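Local coordinates for protein L-hydantoinase (Arthrobacter aurescens, PDB 1GKR) that hydrolyses hydantoins, cyclic amides, with two zinc ions per subunit, acting more on aryl than on alkyl derivatives, with a stereoselectivity that depends on the substrate, at residues Arg359-Glu362 with Val363-Lys367; Gly373-Gln377 with Lys378-Gln382; Gly164-Phe167 with Glu168-Glu172; Thr188-Gln191 with Ala192-Gln196; Leu68-Arg71 with Tyr72-Glu76. All blocks are in the same frame, centred on the assembly; numbering follows the deposited sequence.

Contact 1: residues Arg359-Glu362 with Val363-Lys367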
loop_
_atom_site.group_PDB
_atom_site.type_symbol
_atom_site.label_atom_id
_atom_site.label_comp_id
_atom_site.label_asym_id
_atom_site.label_seq_id
_atom_site.Cartn_x
_atom_site.Cartn_y
_atom_site.Cartn_z
ATOM N N ARG A 359 24.591 15.681 -0.404
ATOM C CA ARG A 359 23.224 15.676 0.088
ATOM C C ARG A 359 22.962 16.891 0.985
ATOM O O ARG A 359 21.891 17.507 0.923
ATOM C CB ARG A 359 22.953 14.387 0.849
ATOM C CG ARG A 359 21.619 14.398 1.535
ATOM C CD ARG A 359 20.743 13.290 1.032
ATOM N NE ARG A 359 20.230 13.547 -0.304
ATOM C CZ ARG A 359 19.936 12.585 -1.175
ATOM N NH1 ARG A 359 20.111 11.308 -0.854
ATOM N NH2 ARG A 359 19.456 12.896 -2.369
ATOM N N LEU A 360 23.951 17.234 1.809
ATOM C CA LEU A 360 23.836 18.376 2.702
ATOM C C LEU A 360 23.533 19.624 1.899
ATOM O O LEU A 360 22.656 20.401 2.258
ATOM C CB LEU A 360 25.130 18.575 3.490
ATOM C CG LEU A 360 25.105 19.674 4.558
ATOM C CD1 LEU A 360 26.069 19.331 5.672
ATOM C CD2 LEU A 360 25.458 21.007 3.945
ATOM N N VAL A 361 24.260 19.822 0.810
ATOM C CA VAL A 361 24.026 20.996 -0.016
ATOM C C VAL A 361 22.641 20.968 -0.657
ATOM O O VAL A 361 22.024 22.009 -0.879
ATOM C CB VAL A 361 25.114 21.124 -1.105
ATOM C CG1 VAL A 361 24.677 22.078 -2.204
ATOM C CG2 VAL A 361 26.378 21.639 -0.467
ATOM N N GLU A 362 22.146 19.769 -0.936
ATOM C CA GLU A 362 20.839 19.629 -1.552
ATOM C C GLU A 362 19.713 20.048 -0.617
ATOM O O GLU A 362 18.818 20.807 -1.016
ATOM C CB GLU A 362 20.604 18.185 -1.992
ATOM C CG GLU A 362 19.335 18.018 -2.801
ATOM C CD GLU A 362 19.017 16.573 -3.109
ATOM O OE1 GLU A 362 19.136 15.736 -2.183
ATOM O OE2 GLU A 362 18.632 16.279 -4.266
ATOM N N VAL A 363 19.760 19.561 0.623
ATOM C CA VAL A 363 18.713 19.876 1.594
ATOM C C VAL A 363 18.850 21.231 2.318
ATOM O O VAL A 363 17.864 21.748 2.861
ATOM C CB VAL A 363 18.606 18.774 2.663
ATOM C CG1 VAL A 363 18.395 17.434 2.016
ATOM C CG2 VAL A 363 19.844 18.761 3.507
ATOM N N MET A 364 20.056 21.801 2.327
ATOM C CA MET A 364 20.282 23.073 3.001
ATOM C C MET A 364 20.431 24.256 2.073
ATOM O O MET A 364 20.400 25.400 2.535
ATOM C CB MET A 364 21.508 22.998 3.921
ATOM C CG MET A 364 21.278 22.104 5.101
ATOM S SD MET A 364 22.588 22.114 6.305
ATOM C CE MET A 364 22.061 23.455 7.360
ATOM N N CYS A 365 20.590 24.000 0.774
ATOM C CA CYS A 365 20.750 25.087 -0.182
ATOM C C CYS A 365 19.829 24.995 -1.384
ATOM O O CYS A 365 18.991 25.863 -1.606
ATOM C CB CYS A 365 22.191 25.143 -0.688
ATOM S SG CYS A 365 23.458 25.092 0.601
ATOM N N GLU A 366 19.990 23.934 -2.163
ATOM C CA GLU A 366 19.208 23.762 -3.375
ATOM C C GLU A 366 17.695 23.652 -3.245
ATOM O O GLU A 366 16.979 24.514 -3.761
ATOM C CB GLU A 366 19.754 22.571 -4.158
ATOM C CG GLU A 366 21.024 22.898 -4.919
ATOM C CD GLU A 366 21.778 21.666 -5.387
ATOM O OE1 GLU A 366 21.111 20.664 -5.725
ATOM O OE2 GLU A 366 23.033 21.720 -5.430
ATOM N N LYS A 367 17.200 22.613 -2.574
ATOM C CA LYS A 367 15.760 22.440 -2.456
ATOM C C LYS A 367 15.030 23.629 -1.828
ATOM O O LYS A 367 14.013 24.097 -2.358
ATOM C CB LYS A 367 15.435 21.145 -1.703
ATOM C CG LYS A 367 15.009 20.002 -2.614
ATOM C CD LYS A 367 15.155 18.650 -1.909
ATOM C CE LYS A 367 14.604 17.512 -2.763
ATOM N NZ LYS A 367 15.076 17.642 -4.175
#
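Glu362 and Lys367 lie side by side along helix 357-372 and point the same way. Glu362 OE2 is 3.8 Å from Lys367 NZ, a long salt bridge. The other carboxylate oxygen faces back along the helix. Arg359 comes side-on to Glu362 and gives two N-H groups to one atom. Arg359 NE is 3.1 Å and Arg359 NH2 2.9 Å from Glu362 OE1. That oxygen sits almost in the guanidinium plane. Glu362 CG is anti to the backbone N (chi1 -173°) and the chain runs on extended, which carries the carboxylate out between the two bases. Arg359 also gives NH1 to the backbone oxygen of Glu302.

On another face of the helix, Leu360 and Met364 meet at a slant. Leu360 CD2 is 3.9 Å from Met364 SD. Leu360 also packs on Leu346 and Val350 of helix 341-350. Val361 and Cys365 turn to Met53 of strand 51-62.

The backbone widens here into a pi-type turn. Val361 O takes two donors. Glu366 N, five residues on, approaches Val361 O in the carbonyl plane at 3.1 Å. Cys365 N, four residues on, reaches Val361 O from above that plane at 3.0 Å. Lys367 N bonds to Glu362 O at 2.9 Å, the second five-residue bond. Glu366 has its own partner, Ser14 OG.

The apolar pair and the charged network thus lie on different faces of the helix. The network sets one carboxylate between two bases. This would be expected to keep Glu362 ionised and to offset the like charges of Arg359 and Lys367.

Contact 2: residues Gly373-Gln377 with Lys378-Gln382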
loop_
_atom_site.group_PDB
_atom_site.type_symbol
_atom_site.label_atom_id
_atom_site.label_comp_id
_atom_site.label_asym_id
_atom_site.label_seq_id
_atom_site.Cartn_x
_atom_site.Cartn_y
_atom_site.Cartn_z
ATOM N N GLY A 373 11.091 29.201 -5.270
ATOM C CA GLY A 373 11.266 29.933 -6.502
ATOM C C GLY A 373 12.320 31.015 -6.496
ATOM O O GLY A 373 12.220 31.960 -7.266
ATOM N N ILE A 374 13.326 30.903 -5.643
ATOM C CA ILE A 374 14.379 31.910 -5.630
ATOM C C ILE A 374 15.645 31.218 -6.116
ATOM O O ILE A 374 16.754 31.742 -5.973
ATOM C CB ILE A 374 14.604 32.470 -4.196
ATOM C CG1 ILE A 374 14.971 31.347 -3.226
ATOM C CG2 ILE A 374 13.342 33.146 -3.697
ATOM C CD1 ILE A 374 15.134 31.820 -1.786
ATOM N N TYR A 375 15.445 30.061 -6.748
ATOM C CA TYR A 375 16.532 29.205 -7.174
ATOM C C TYR A 375 17.769 29.699 -7.878
ATOM O O TYR A 375 18.681 30.205 -7.213
ATOM C CB TYR A 375 16.043 27.983 -7.946
ATOM C CG TYR A 375 17.197 27.051 -8.314
ATOM C CD1 TYR A 375 18.066 26.555 -7.340
ATOM C CD2 TYR A 375 17.438 26.701 -9.638
ATOM C CE1 TYR A 375 19.151 25.735 -7.684
ATOM C CE2 TYR A 375 18.507 25.885 -9.993
ATOM C CZ TYR A 375 19.364 25.401 -9.019
ATOM O OH TYR A 375 20.423 24.584 -9.407
ATOM N N PRO A 376 17.819 29.619 -9.217
ATOM C CA PRO A 376 19.098 30.091 -9.775
ATOM C C PRO A 376 19.803 31.214 -8.967
ATOM O O PRO A 376 21.018 31.151 -8.747
ATOM C CB PRO A 376 18.738 30.454 -11.206
ATOM C CG PRO A 376 17.318 30.911 -11.069
ATOM C CD PRO A 376 16.691 29.929 -10.113
ATOM N N GLN A 377 19.046 32.195 -8.461
ATOM C CA GLN A 377 19.650 33.291 -7.689
ATOM C C GLN A 377 20.366 32.832 -6.412
ATOM O O GLN A 377 21.527 33.180 -6.198
ATOM C CB GLN A 377 18.603 34.343 -7.325
ATOM C CG GLN A 377 19.224 35.586 -6.729
ATOM C CD GLN A 377 18.198 36.619 -6.301
ATOM O OE1 GLN A 377 17.011 36.499 -6.600
ATOM N NE2 GLN A 377 18.657 37.646 -5.605
ATOM N N LYS A 378 19.668 32.073 -5.563
ATOM C CA LYS A 378 20.257 31.549 -4.322
ATOM C C LYS A 378 20.295 30.028 -4.399
ATOM O O LYS A 378 19.617 29.436 -5.220
ATOM C CB LYS A 378 19.412 31.945 -3.108
ATOM C CG LYS A 378 19.184 33.425 -2.948
ATOM C CD LYS A 378 20.484 34.145 -2.685
ATOM C CE LYS A 378 20.251 35.632 -2.521
ATOM N NZ LYS A 378 21.517 36.332 -2.195
ATOM N N GLY A 379 21.085 29.376 -3.562
ATOM C CA GLY A 379 21.060 27.927 -3.606
ATOM C C GLY A 379 22.070 27.188 -4.449
ATOM O O GLY A 379 22.171 25.982 -4.283
ATOM N N THR A 380 22.760 27.861 -5.372
ATOM C CA THR A 380 23.826 27.235 -6.181
ATOM C C THR A 380 24.790 28.274 -6.675
ATOM O O THR A 380 24.534 29.472 -6.592
ATOM C CB THR A 380 23.382 26.481 -7.490
ATOM O OG1 THR A 380 22.366 27.221 -8.176
ATOM C CG2 THR A 380 22.945 25.061 -7.183
ATOM N N LEU A 381 25.900 27.788 -7.209
ATOM C CA LEU A 381 26.919 28.643 -7.762
ATOM C C LEU A 381 26.994 28.381 -9.268
ATOM O O LEU A 381 27.782 27.566 -9.728
ATOM C CB LEU A 381 28.271 28.350 -7.101
ATOM C CG LEU A 381 28.761 29.057 -5.824
ATOM C CD1 LEU A 381 27.865 30.222 -5.476
ATOM C CD2 LEU A 381 28.835 28.059 -4.692
ATOM N N GLN A 382 26.146 29.038 -10.039
ATOM C CA GLN A 382 26.191 28.869 -11.482
ATOM C C GLN A 382 26.355 30.243 -12.082
ATOM O O GLN A 382 26.225 31.238 -11.382
ATOM C CB GLN A 382 24.910 28.239 -12.003
ATOM C CG GLN A 382 24.657 26.856 -11.452
ATOM C CD GLN A 382 23.467 26.179 -12.103
ATOM O OE1 GLN A 382 22.809 25.322 -11.494
ATOM N NE2 GLN A 382 23.185 26.553 -13.352
#
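The phenol end of Tyr375 crosses Thr380 obliquely and overlaps it. Tyr375 OH is 3.4 Å from Thr380 CG2, and Tyr375 CE1 is 3.6 Å from Thr380 OG1. Gln382 comes to the same hydroxyl at about a right angle, with its amide plane turned 79° from the ring. Tyr375 CG is anti to the backbone N (chi1 -177°), which sends the ring along the loop toward these residues. Lys370 of the preceding helix makes a cation-pi contact with the ring, and Asp15 of a second subunit packs on it.

Gln377 and Lys378 run alongside each other on a different side of the turn. Gln377 NE2 is 4.0 Å from Lys378 CE. Both polar ends find Asp386, and Lys378 NZ also makes salt bridges with Asp388 and Asp120.

The backbone is closed by Lys378 N, which bonds to Ile374 O at 3.0 Å. Gly373, with positive phi, ends helix 357-372 in a Schellman motif, and the chain then coils toward strand 389-393. The three aspartates around Lys378 NZ would be expected to hold that buried amine in its charged form. They tie this loop to the residues just before strand 389-393 and to strand 120-123.

Contact 3: residues Gly164-Phe167 with Glu168-Glu172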
loop_
_atom_site.group_PDB
_atom_site.type_symbol
_atom_site.label_atom_id
_atom_site.label_comp_id
_atom_site.label_asym_id
_atom_site.label_seq_id
_atom_site.Cartn_x
_atom_site.Cartn_y
_atom_site.Cartn_z
ATOM N N GLY A 164 -11.514 23.888 7.577
ATOM C CA GLY A 164 -12.167 24.675 6.544
ATOM C C GLY A 164 -11.350 25.902 6.188
ATOM O O GLY A 164 -11.153 26.220 5.010
ATOM N N GLU A 165 -10.854 26.600 7.200
ATOM C CA GLU A 165 -10.054 27.793 6.943
ATOM C C GLU A 165 -8.762 27.379 6.253
ATOM O O GLU A 165 -8.316 28.022 5.300
ATOM C CB GLU A 165 -9.756 28.520 8.256
ATOM C CG GLU A 165 -10.962 28.592 9.163
ATOM C CD GLU A 165 -10.768 29.512 10.333
ATOM O OE1 GLU A 165 -10.903 30.736 10.138
ATOM O OE2 GLU A 165 -10.476 29.016 11.443
ATOM N N LEU A 166 -8.166 26.294 6.745
ATOM C CA LEU A 166 -6.938 25.773 6.165
ATOM C C LEU A 166 -7.187 25.395 4.705
ATOM O O LEU A 166 -6.361 25.662 3.832
ATOM C CB LEU A 166 -6.458 24.546 6.939
ATOM C CG LEU A 166 -5.143 23.930 6.439
ATOM C CD1 LEU A 166 -4.023 24.964 6.478
ATOM C CD2 LEU A 166 -4.791 22.743 7.296
ATOM N N PHE A 167 -8.332 24.778 4.435
ATOM C CA PHE A 167 -8.662 24.394 3.071
ATOM C C PHE A 167 -8.809 25.604 2.158
ATOM O O PHE A 167 -8.352 25.583 1.013
ATOM C CB PHE A 167 -9.950 23.585 3.035
ATOM C CG PHE A 167 -10.309 23.111 1.665
ATOM C CD1 PHE A 167 -9.524 22.160 1.020
ATOM C CD2 PHE A 167 -11.406 23.637 1.001
ATOM C CE1 PHE A 167 -9.824 21.739 -0.271
ATOM C CE2 PHE A 167 -11.719 23.226 -0.288
ATOM C CZ PHE A 167 -10.924 22.273 -0.927
ATOM N N GLU A 168 -9.447 26.662 2.656
ATOM C CA GLU A 168 -9.628 27.865 1.840
ATOM C C GLU A 168 -8.280 28.515 1.557
ATOM O O GLU A 168 -8.059 29.075 0.479
ATOM C CB GLU A 168 -10.548 28.866 2.538
ATOM C CG GLU A 168 -11.959 28.356 2.712
ATOM C CD GLU A 168 -12.914 29.427 3.195
ATOM O OE1 GLU A 168 -12.599 30.113 4.203
ATOM O OE2 GLU A 168 -13.987 29.567 2.561
ATOM N N ILE A 169 -7.378 28.437 2.532
ATOM C CA ILE A 169 -6.053 29.007 2.374
ATOM C C ILE A 169 -5.315 28.217 1.305
ATOM O O ILE A 169 -4.654 28.802 0.457
ATOM C CB ILE A 169 -5.283 28.969 3.700
ATOM C CG1 ILE A 169 -5.956 29.913 4.692
ATOM C CG2 ILE A 169 -3.816 29.340 3.481
ATOM C CD1 ILE A 169 -5.314 29.921 6.077
ATOM N N PHE A 170 -5.445 26.889 1.336
ATOM C CA PHE A 170 -4.795 26.032 0.348
ATOM C C PHE A 170 -5.253 26.425 -1.049
ATOM O O PHE A 170 -4.436 26.521 -1.973
ATOM C CB PHE A 170 -5.142 24.568 0.586
ATOM C CG PHE A 170 -4.262 23.878 1.604
ATOM C CD1 PHE A 170 -3.452 24.606 2.467
ATOM C CD2 PHE A 170 -4.282 22.494 1.720
ATOM C CE1 PHE A 170 -2.679 23.958 3.433
ATOM C CE2 PHE A 170 -3.515 21.844 2.676
ATOM C CZ PHE A 170 -2.711 22.581 3.535
ATOM N N GLN A 171 -6.552 26.659 -1.215
ATOM C CA GLN A 171 -7.051 27.059 -2.524
ATOM C C GLN A 171 -6.481 28.399 -2.955
ATOM O O GLN A 171 -6.085 28.547 -4.110
ATOM C CB GLN A 171 -8.563 27.131 -2.532
ATOM C CG GLN A 171 -9.219 25.821 -2.222
ATOM C CD GLN A 171 -10.723 25.926 -2.231
ATOM O OE1 GLN A 171 -11.305 26.849 -1.642
ATOM N NE2 GLN A 171 -11.372 24.976 -2.893
ATOM N N GLU A 172 -6.431 29.384 -2.062
ATOM C CA GLU A 172 -5.865 30.666 -2.472
ATOM C C GLU A 172 -4.409 30.484 -2.887
ATOM O O GLU A 172 -4.000 30.974 -3.936
ATOM C CB GLU A 172 -5.938 31.709 -1.356
ATOM C CG GLU A 172 -7.113 32.677 -1.461
ATOM C CD GLU A 172 -7.140 33.468 -2.767
ATOM O OE1 GLU A 172 -6.143 34.150 -3.091
ATOM O OE2 GLU A 172 -8.173 33.410 -3.469
#
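Leu166 and Phe170 touch one turn apart on helix 163-176. Leu166 CG lies over one face of the Phe170 ring, 4.3 Å from its centroid, in a CH-pi contact. Leu166 CD1 reaches the rim at Phe170 CE1, 3.5 Å away. The two side chains start out differently. Leu166 CG is anti to its own N (chi1 -178°) and leans forward along the helix. Phe170 CG is anti to its carbonyl carbon (chi1 -85°), and this folds the ring back over the leucine.

The same pairing recurs one residue on. Phe167 leans forward as Leu166 does, and Gln171 turns back to it. Gln171 CG stands over one face of the Phe167 ring, 4.3 Å from the centroid and offset toward the rim. The amide follows, with Gln171 NE2 near Phe167 CE2 at 3.2 Å. Ring and amide planes are 43° apart, so the amide is not laid flat on the ring.

This helix belongs to the TIM-barrel domain of the amidohydrolase fold. Phe170 and Ile169 pack on Ile180 of strand 179-182, the strand that leads to the zinc ligand His183. Phe170 also meets Leu227 and Ala231 of helix 214-231.

Phe167 and Gln171 face another way, to a third subunit. Phe167 meets the ring of Phe215 of that subunit, and Gln171 OE1 accepts a hydrogen bond from Gln196 NE2 of that third subunit. The backbone is regular. Phe170 N bonds to Leu166 O at 2.9 Å, and Gln171 N to Phe167 O at 3.1 Å.

Contact 4: residues Thr188-Gln191 with Ala192-Gln196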
loop_
_atom_site.group_PDB
_atom_site.type_symbol
_atom_site.label_atom_id
_atom_site.label_comp_id
_atom_site.label_asym_id
_atom_site.label_seq_id
_atom_site.Cartn_x
_atom_site.Cartn_y
_atom_site.Cartn_z
ATOM N N THR A 188 -6.446 20.100 19.549
ATOM C CA THR A 188 -7.420 19.538 20.454
ATOM C C THR A 188 -7.007 18.298 21.228
ATOM O O THR A 188 -7.408 18.125 22.375
ATOM C CB THR A 188 -8.691 19.281 19.666
ATOM O OG1 THR A 188 -9.589 20.362 19.885
ATOM C CG2 THR A 188 -9.324 18.019 20.052
ATOM N N ILE A 189 -6.223 17.431 20.598
ATOM C CA ILE A 189 -5.762 16.213 21.254
ATOM C C ILE A 189 -4.664 16.575 22.232
ATOM O O ILE A 189 -4.590 16.024 23.328
ATOM C CB ILE A 189 -5.236 15.197 20.226
ATOM C CG1 ILE A 189 -6.427 14.559 19.503
ATOM C CG2 ILE A 189 -4.365 14.139 20.913
ATOM C CD1 ILE A 189 -6.048 13.772 18.277
ATOM N N ILE A 190 -3.816 17.518 21.841
ATOM C CA ILE A 190 -2.749 17.950 22.720
ATOM C C ILE A 190 -3.366 18.492 24.004
ATOM O O ILE A 190 -2.907 18.167 25.097
ATOM C CB ILE A 190 -1.886 19.020 22.062
ATOM C CG1 ILE A 190 -1.100 18.389 20.921
ATOM C CG2 ILE A 190 -0.929 19.611 23.071
ATOM C CD1 ILE A 190 -0.232 19.355 20.160
ATOM N N GLN A 191 -4.414 19.300 23.883
ATOM C CA GLN A 191 -5.065 19.840 25.071
ATOM C C GLN A 191 -5.585 18.726 25.966
ATOM O O GLN A 191 -5.357 18.742 27.177
ATOM C CB GLN A 191 -6.236 20.729 24.689
ATOM C CG GLN A 191 -5.851 22.024 24.031
ATOM C CD GLN A 191 -7.069 22.833 23.626
ATOM O OE1 GLN A 191 -6.955 23.811 22.885
ATOM N NE2 GLN A 191 -8.248 22.429 24.111
ATOM N N ALA A 192 -6.289 17.764 25.375
ATOM C CA ALA A 192 -6.836 16.656 26.147
ATOM C C ALA A 192 -5.731 15.891 26.856
ATOM O O ALA A 192 -5.828 15.608 28.052
ATOM C CB ALA A 192 -7.624 15.717 25.251
ATOM N N LEU A 193 -4.679 15.551 26.125
ATOM C CA LEU A 193 -3.581 14.829 26.733
ATOM C C LEU A 193 -2.894 15.654 27.831
ATOM O O LEU A 193 -2.484 15.107 28.854
ATOM C CB LEU A 193 -2.576 14.421 25.662
ATOM C CG LEU A 193 -3.123 13.386 24.690
ATOM C CD1 LEU A 193 -2.110 13.144 23.604
ATOM C CD2 LEU A 193 -3.436 12.102 25.435
ATOM N N GLN A 194 -2.767 16.963 27.633
ATOM C CA GLN A 194 -2.134 17.802 28.646
ATOM C C GLN A 194 -2.867 17.679 29.964
ATOM O O GLN A 194 -2.244 17.540 31.018
ATOM C CB GLN A 194 -2.146 19.263 28.232
ATOM C CG GLN A 194 -0.903 19.716 27.526
ATOM C CD GLN A 194 -1.038 21.122 26.997
ATOM O OE1 GLN A 194 -0.103 21.664 26.423
ATOM N NE2 GLN A 194 -2.212 21.721 27.183
ATOM N N LYS A 195 -4.195 17.746 29.899
ATOM C CA LYS A 195 -5.012 17.643 31.094
ATOM C C LYS A 195 -4.824 16.297 31.753
ATOM O O LYS A 195 -4.595 16.235 32.952
ATOM C CB LYS A 195 -6.490 17.878 30.775
ATOM C CG LYS A 195 -6.770 19.301 30.330
ATOM C CD LYS A 195 -8.253 19.678 30.403
ATOM C CE LYS A 195 -8.455 21.175 30.064
ATOM N NZ LYS A 195 -9.845 21.700 30.303
ATOM N N GLN A 196 -4.896 15.219 30.983
ATOM C CA GLN A 196 -4.727 13.899 31.576
ATOM C C GLN A 196 -3.360 13.803 32.251
ATOM O O GLN A 196 -3.268 13.424 33.417
ATOM C CB GLN A 196 -4.843 12.791 30.523
ATOM C CG GLN A 196 -6.080 12.861 29.633
ATOM C CD GLN A 196 -6.348 11.553 28.885
ATOM O OE1 GLN A 196 -5.420 10.805 28.552
ATOM N NE2 GLN A 196 -7.624 11.282 28.606
#
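Ile189 and Leu193 pack one turn apart on helix 187-199, a local contact within the TIM-barrel domain. The helix starts just after the zinc ligand His183, which follows strand 179-182. The side chain of Ile190 is about 7 Å from that of His183.

Ile189 and Leu193 lie side by side and point the same way. The branch methyl does the touching: Ile189 CG2 is 3.6 Å from Leu193 CD1. Ile189 CG1 is anti to the carbonyl carbon (chi1 -75°), and this leaves CG2 on the side facing the leucine. The pair sits between two surfaces. Ile189 rests on Phe215 and Gln216 of helix 214-231, and it also meets Gly164 of a third subunit, where Thr188 packs as well. Leu193 touches Pro213 of its own chain and Phe167 of the third subunit.

Ile190 and Gln194 form a second, looser pair on a different face. Ile190 also packs on Gln216, and Gln194 on Trp329. Four regular backbone bonds join the two segments. Leu193 N gives the straightest, 2.8 Å to Ile189 O at 173°. Ala192 N to Thr188 O is longer, at 3.2 Å. The amide end of Gln194 comes within 4.0 Å of a methyl, Gln194 OE1 to Ile190 CG2.

Contact 5: residues Leu68-Arg71 with Tyr72-Glu76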
loop_
_atom_site.group_PDB
_atom_site.type_symbol
_atom_site.label_atom_id
_atom_site.label_comp_id
_atom_site.label_asym_id
_atom_site.label_seq_id
_atom_site.Cartn_x
_atom_site.Cartn_y
_atom_site.Cartn_z
ATOM N N LEU A 68 8.444 43.287 19.499
ATOM C CA LEU A 68 8.963 42.385 20.511
ATOM C C LEU A 68 10.466 42.210 20.389
ATOM O O LEU A 68 11.036 41.289 20.973
ATOM C CB LEU A 68 8.289 41.018 20.364
ATOM C CG LEU A 68 6.759 41.011 20.341
ATOM C CD1 LEU A 68 6.271 39.592 20.086
ATOM C CD2 LEU A 68 6.215 41.558 21.666
ATOM N N LYS A 69 11.117 43.095 19.649
ATOM C CA LYS A 69 12.540 42.939 19.448
ATOM C C LYS A 69 13.397 42.838 20.709
ATOM O O LYS A 69 14.393 42.125 20.713
ATOM C CB LYS A 69 13.073 44.031 18.519
ATOM C CG LYS A 69 13.235 45.393 19.134
ATOM C CD LYS A 69 13.482 46.442 18.045
ATOM C CE LYS A 69 12.197 46.744 17.283
ATOM N NZ LYS A 69 12.403 47.703 16.160
ATOM N N ASN A 70 13.027 43.507 21.792
ATOM C CA ASN A 70 13.860 43.408 22.983
ATOM C C ASN A 70 13.611 42.161 23.805
ATOM O O ASN A 70 14.263 41.943 24.821
ATOM C CB ASN A 70 13.687 44.643 23.859
ATOM C CG ASN A 70 14.263 45.876 23.217
ATOM O OD1 ASN A 70 15.450 45.905 22.858
ATOM N ND2 ASN A 70 13.431 46.905 23.052
ATOM N N ARG A 71 12.694 41.322 23.352
ATOM C CA ARG A 71 12.375 40.120 24.092
ATOM C C ARG A 71 12.745 38.807 23.382
ATOM O O ARG A 71 13.125 37.827 24.037
ATOM C CB ARG A 71 10.883 40.148 24.422
ATOM C CG ARG A 71 10.390 39.058 25.367
ATOM C CD ARG A 71 9.083 39.480 26.065
ATOM N NE ARG A 71 9.184 40.838 26.606
ATOM C CZ ARG A 71 8.771 41.937 25.973
ATOM N NH1 ARG A 71 8.209 41.860 24.769
ATOM N NH2 ARG A 71 8.949 43.126 26.533
ATOM N N TYR A 72 12.649 38.792 22.052
ATOM C CA TYR A 72 12.931 37.587 21.273
ATOM C C TYR A 72 14.164 37.635 20.373
ATOM O O TYR A 72 15.018 36.761 20.458
ATOM C CB TYR A 72 11.700 37.245 20.444
ATOM C CG TYR A 72 10.493 36.995 21.300
ATOM C CD1 TYR A 72 10.332 35.783 21.955
ATOM C CD2 TYR A 72 9.543 37.991 21.511
ATOM C CE1 TYR A 72 9.252 35.560 22.806
ATOM C CE2 TYR A 72 8.458 37.780 22.360
ATOM C CZ TYR A 72 8.320 36.559 23.006
ATOM O OH TYR A 72 7.253 36.319 23.849
ATOM N N GLY A 73 14.247 38.641 19.506
ATOM C CA GLY A 73 15.393 38.768 18.618
ATOM C C GLY A 73 15.421 40.076 17.842
ATOM O O GLY A 73 14.373 40.680 17.575
ATOM N N ARG A 74 16.624 40.518 17.480
ATOM C CA ARG A 74 16.807 41.758 16.718
ATOM C C ARG A 74 17.433 41.424 15.359
ATOM O O ARG A 74 18.373 40.628 15.285
ATOM C CB ARG A 74 17.759 42.713 17.455
ATOM C CG ARG A 74 17.534 42.861 18.956
ATOM C CD ARG A 74 16.442 43.874 19.268
ATOM N NE ARG A 74 16.800 45.203 18.787
ATOM C CZ ARG A 74 17.816 45.910 19.258
ATOM N NH1 ARG A 74 18.572 45.412 20.229
ATOM N NH2 ARG A 74 18.082 47.103 18.746
ATOM N N PHE A 75 16.938 42.035 14.288
ATOM C CA PHE A 75 17.507 41.769 12.978
ATOM C C PHE A 75 19.024 41.960 12.935
ATOM O O PHE A 75 19.729 41.096 12.413
ATOM C CB PHE A 75 16.865 42.651 11.903
ATOM C CG PHE A 75 15.435 42.302 11.597
ATOM C CD1 PHE A 75 15.023 40.973 11.524
ATOM C CD2 PHE A 75 14.504 43.301 11.341
ATOM C CE1 PHE A 75 13.704 40.651 11.199
ATOM C CE2 PHE A 75 13.183 42.990 11.014
ATOM C CZ PHE A 75 12.781 41.668 10.943
ATOM N N GLU A 76 19.533 43.070 13.479
ATOM C CA GLU A 76 20.977 43.332 13.446
ATOM C C GLU A 76 21.799 42.435 14.337
ATOM O O GLU A 76 23.018 42.378 14.187
ATOM C CB GLU A 76 21.336 44.772 13.826
ATOM C CG GLU A 76 20.207 45.752 13.876
ATOM C CD GLU A 76 19.354 45.567 15.097
ATOM O OE1 GLU A 76 19.934 45.447 16.199
ATOM O OE2 GLU A 76 18.107 45.548 14.949
#
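Leu68 meets the edge of the Tyr72 ring, with Leu68 CB near the ring plane and 3.5 Å from Tyr72 CD2. Arg71 CG stands over one face of the Tyr72 ring, offset toward the rim and 4.1 Å from its centroid, in a CH-pi contact. The arginine chain runs alongside the tyrosine, but its guanidinium is turned 80° from the ring, so it does not stack on it. Arg71 CG is anti to the backbone N (chi1 -172°), which lays its aliphatic part along Tyr72.

A second cluster joins Lys69 to Arg74. Lys69 CB is 3.5 Å from Arg74 CD, an aliphatic contact between two basic residues.

The turn itself is fixed by Leu68 O, which takes two donors. Arg71 N is 2.9 Å from Leu68 O, and Tyr72 N is 3.2 Å from it. Arg71 O is held by His409. Arg74 is the N-cap of helix 75-85, and Asp65 OD1 accepts from Phe75 N in the first turn.

This loop follows barrel strand 51-62, which carries the zinc ligands His60 and His62. The side chain of Tyr72 is about 7 Å from that of His62.

Arg74 NH2 and Glu76 OE1 are 3.6 Å apart, but the oxygen lies well out of the guanidinium plane. That attraction is purely electrostatic. Glu76 has a firmer partner in Arg116, so its carboxylate probably offsets part of the positive charge gathered here.

How the contacts relate
Along the chain the order is contact 5, 3, 4, 1, 2, all in the amidohydrolase part of the chain. Contacts 1 and 2 are neighbours, with centres about 11 Å apart. Contact 2 follows the end of helix 357-372, which carries contact 1, and Glu366 packs against Gly379 and Thr380. Contacts 3 and 4 lie on the helices before and after strand 179-182. Within one chain their centres are about 26 Å apart, but contact 3 of one subunit packs against contact 4 of another. Contact 5 runs from the loop after strand 51-62 into the start of helix 75-85. The set thus spans the fold from the loop after the strand that carries His60 and His62 to the subunit interfaces of the tetramer.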